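Local coordinates for protein 2-oxoglutarate carboxylase small subunit (Hydrogenobacter thermophilus, PDB 7KCT) that forms the biotin carboxylase-like small subunit of a carboxylase, with an ATP-grasp domain that holds ADP and magnesium, at residues R25-C30 against V51-E56. Sequence-based numbering, arbitrary orientation.
Sequences RVIRAC and VKMADE
Met-53 reaches from the end of helix 49-53 onto Ile-27 of helix 20-32, and its terminal methyl does most of the touching. CE lies 3.7 Å from Ile-27 CG2 and 3.9 Å from CB of the same residue, so it rests against the branch point of the isoleucine, the two side chains passing each other at a slant. The thioether chain runs extended to SD and then turns at its last torsion (chi3 56°), which swings CE in toward helix 20-32. The two branches of Ile-27 divide the work: CG2 serves Met-53, touching its CB as well as its methyl, while CD1 extends to Ala-54 CB at 4.2 Å.

Arg-28 adds a polar border to this apolar patch. Bent at chi3 (-45°), it brings one face of its guanidinium over Met-53 CE, 4.1 Å from NH2, and that same nitrogen is hydrogen-bonded to Thr-417 of the second subunit, which also packs on Met-53.

The contact thus lies at the dimer interface, in the Rossmann-like N-terminal domain. Beneath it runs the parallel sheet, where Ile-27 meets Val-16 of strand 13-16 and Ala-54 meets Ala-39 of strand 36-41.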
ATOM      1  N   ARG A  25       1.197  13.859   0.388  1.00 23.37           N
ATOM      2  CA  ARG A  25       1.506  13.212  -0.887  1.00 21.64           C
ATOM      3  C   ARG A  25       2.613  13.931  -1.636  1.00 25.35           C
ATOM      4  O   ARG A  25       3.525  13.299  -2.196  1.00 24.38           O
ATOM      5  CB  ARG A  25       0.216  13.161  -1.720  1.00 24.60           C
ATOM      6  CG  ARG A  25       0.435  12.807  -3.177  1.00 25.47           C
ATOM      7  CD  ARG A  25       0.641  11.317  -3.323  1.00 26.95           C
ATOM      8  NE  ARG A  25       0.872  10.860  -4.691  1.00 28.02           N
ATOM      9  CZ  ARG A  25       2.062  10.678  -5.232  1.00 31.40           C
ATOM     10  NH1 ARG A  25       3.168  10.958  -4.539  1.00 26.72           N
ATOM     11  NH2 ARG A  25       2.134  10.188  -6.470  1.00 32.72           N
ATOM     12  N   VAL A  26       2.547  15.252  -1.691  1.00 23.19           N
ATOM     13  CA  VAL A  26       3.602  16.003  -2.354  1.00 24.85           C
ATOM     14  C   VAL A  26       4.908  15.936  -1.562  1.00 24.94           C
ATOM     15  O   VAL A  26       5.990  15.788  -2.142  1.00 23.13           O
ATOM     16  CB  VAL A  26       3.133  17.455  -2.573  1.00 23.38           C
ATOM     17  CG1 VAL A  26       4.272  18.325  -3.077  1.00 26.76           C
ATOM     18  CG2 VAL A  26       1.916  17.483  -3.565  1.00 26.22           C
ATOM     19  N   ILE A  27       4.840  16.108  -0.235  1.00 24.90           N
ATOM     20  CA  ILE A  27       6.040  16.026   0.592  1.00 23.12           C
ATOM     21  C   ILE A  27       6.752  14.707   0.387  1.00 23.60           C
ATOM     22  O   ILE A  27       7.983  14.662   0.307  1.00 23.77           O
ATOM     23  CB  ILE A  27       5.741  16.259   2.085  1.00 19.49           C
ATOM     24  CG1 ILE A  27       5.393  17.707   2.289  1.00 23.12           C
ATOM     25  CG2 ILE A  27       6.981  15.859   2.936  1.00 25.32           C
ATOM     26  CD1 ILE A  27       4.723  18.030   3.565  1.00 23.29           C
ATOM     27  N   ARG A  28       6.007  13.616   0.297  1.00 22.23           N
ATOM     28  CA  ARG A  28       6.629  12.313   0.098  1.00 24.32           C
ATOM     29  C   ARG A  28       7.372  12.227  -1.237  1.00 26.30           C
ATOM     30  O   ARG A  28       8.457  11.637  -1.313  1.00 23.50           O
ATOM     31  CB  ARG A  28       5.582  11.192   0.155  1.00 22.16           C
ATOM     32  CG  ARG A  28       6.193   9.819  -0.135  1.00 28.72           C
ATOM     33  CD  ARG A  28       5.389   8.581   0.323  1.00 29.53           C
ATOM     34  NE  ARG A  28       4.875   8.732   1.675  1.00 24.26           N
ATOM     35  CZ  ARG A  28       5.613   8.742   2.780  1.00 25.32           C
ATOM     36  NH1 ARG A  28       6.918   8.589   2.702  1.00 25.53           N
ATOM     37  NH2 ARG A  28       5.043   8.936   3.961  1.00 28.26           N
ATOM     38  N   ALA A  29       6.754  12.735  -2.306  1.00 24.99           N
ATOM     39  CA  ALA A  29       7.392  12.755  -3.620  1.00 28.47           C
ATOM     40  C   ALA A  29       8.684  13.550  -3.586  1.00 25.26           C
ATOM     41  O   ALA A  29       9.678  13.146  -4.202  1.00 24.28           O
ATOM     42  CB  ALA A  29       6.433  13.327  -4.671  1.00 27.31           C
ATOM     43  N   CYS A  30       8.681  14.692  -2.876  1.00 23.77           N
ATOM     44  CA  CYS A  30       9.877  15.513  -2.725  1.00 23.07           C
ATOM     45  C   CYS A  30      10.980  14.787  -1.955  1.00 26.35           C
ATOM     46  O   CYS A  30      12.156  14.874  -2.323  1.00 23.27           O
ATOM     47  CB  CYS A  30       9.538  16.828  -2.016  1.00 24.75           C
ATOM     48  SG  CYS A  30       8.564  18.016  -2.972  1.00 29.89           S
ATOM     49  N   VAL A  51       2.832  19.323   8.653  1.00 23.86           N
ATOM     50  CA  VAL A  51       3.809  20.133   9.388  1.00 24.08           C
ATOM     51  C   VAL A  51       4.909  19.266  10.003  1.00 27.25           C
ATOM     52  O   VAL A  51       6.076  19.650   9.984  1.00 25.00           O
ATOM     53  CB  VAL A  51       3.096  20.995  10.453  1.00 27.83           C
ATOM     54  CG1 VAL A  51       4.121  21.734  11.419  1.00 27.08           C
ATOM     55  CG2 VAL A  51       2.123  21.964   9.759  1.00 30.00           C
ATOM     56  N   LYS A  52       4.569  18.087  10.546  1.00 28.20           N
ATOM     57  CA  LYS A  52       5.607  17.206  11.093  1.00 26.14           C
ATOM     58  C   LYS A  52       6.500  16.616   9.998  1.00 27.17           C
ATOM     59  O   LYS A  52       7.717  16.463  10.193  1.00 28.53           O
ATOM     60  CB  LYS A  52       4.959  16.088  11.907  1.00 23.59           C
ATOM     61  CG  LYS A  52       4.464  16.532  13.278  1.00 34.56           C
ATOM     62  CD  LYS A  52       3.391  15.574  13.845  1.00 41.30           C
ATOM     63  CE  LYS A  52       3.198  15.776  15.363  1.00 50.17           C
ATOM     64  NZ  LYS A  52       4.298  15.023  16.143  1.00 57.08           N
ATOM     65  N   MET A  53       5.928  16.299   8.837  1.00 26.30           N
ATOM     66  CA  MET A  53       6.689  15.635   7.777  1.00 28.06           C
ATOM     67  C   MET A  53       7.631  16.600   7.066  1.00 29.10           C
ATOM     68  O   MET A  53       8.701  16.185   6.626  1.00 27.41           O
ATOM     69  CB  MET A  53       5.750  15.029   6.714  1.00 30.72           C
ATOM     70  CG  MET A  53       5.108  13.716   7.008  1.00 35.17           C
ATOM     71  SD  MET A  53       4.029  13.064   5.640  1.00 36.86           S
ATOM     72  CE  MET A  53       5.089  13.029   4.257  1.00 33.10           C
ATOM     73  N   ALA A  54       7.254  17.874   6.919  1.00 25.48           N
ATOM     74  CA  ALA A  54       8.087  18.822   6.194  1.00 24.05           C
ATOM     75  C   ALA A  54       9.385  19.055   6.962  1.00 24.03           C
ATOM     76  O   ALA A  54       9.440  18.895   8.185  1.00 27.41           O
ATOM     77  CB  ALA A  54       7.332  20.152   6.014  1.00 26.70           C
ATOM     78  N   ASP A  55      10.418  19.517   6.257  1.00 24.86           N
ATOM     79  CA  ASP A  55      11.668  19.860   6.959  1.00 27.44           C
ATOM     80  C   ASP A  55      11.535  21.141   7.765  1.00 24.24           C
ATOM     81  O   ASP A  55      12.186  21.292   8.806  1.00 25.91           O
ATOM     82  CB  ASP A  55      12.818  20.041   5.995  1.00 25.26           C
ATOM     83  CG  ASP A  55      13.066  18.800   5.166  1.00 32.29           C
ATOM     84  OD1 ASP A  55      13.195  17.695   5.716  1.00 35.80           O
ATOM     85  OD2 ASP A  55      13.062  18.933   3.944  1.00 36.93           O
ATOM     86  N   GLU A  56      10.727  22.076   7.296  1.00 25.57           N
ATOM     87  CA  GLU A  56      10.467  23.321   8.023  1.00 21.69           C
ATOM     88  C   GLU A  56       9.037  23.741   7.761  1.00 21.57           C
ATOM     89  O   GLU A  56       8.478  23.427   6.711  1.00 22.02           O
ATOM     90  CB  GLU A  56      11.436  24.429   7.597  1.00 25.01           C
ATOM     91  CG  GLU A  56      11.322  24.891   6.180  1.00 24.40           C
ATOM     92  CD  GLU A  56      12.514  25.725   5.662  1.00 30.98           C
ATOM     93  OE1 GLU A  56      12.776  26.825   6.187  1.00 26.97           O
ATOM     94  OE2 GLU A  56      13.147  25.305   4.665  1.00 27.51           O
TER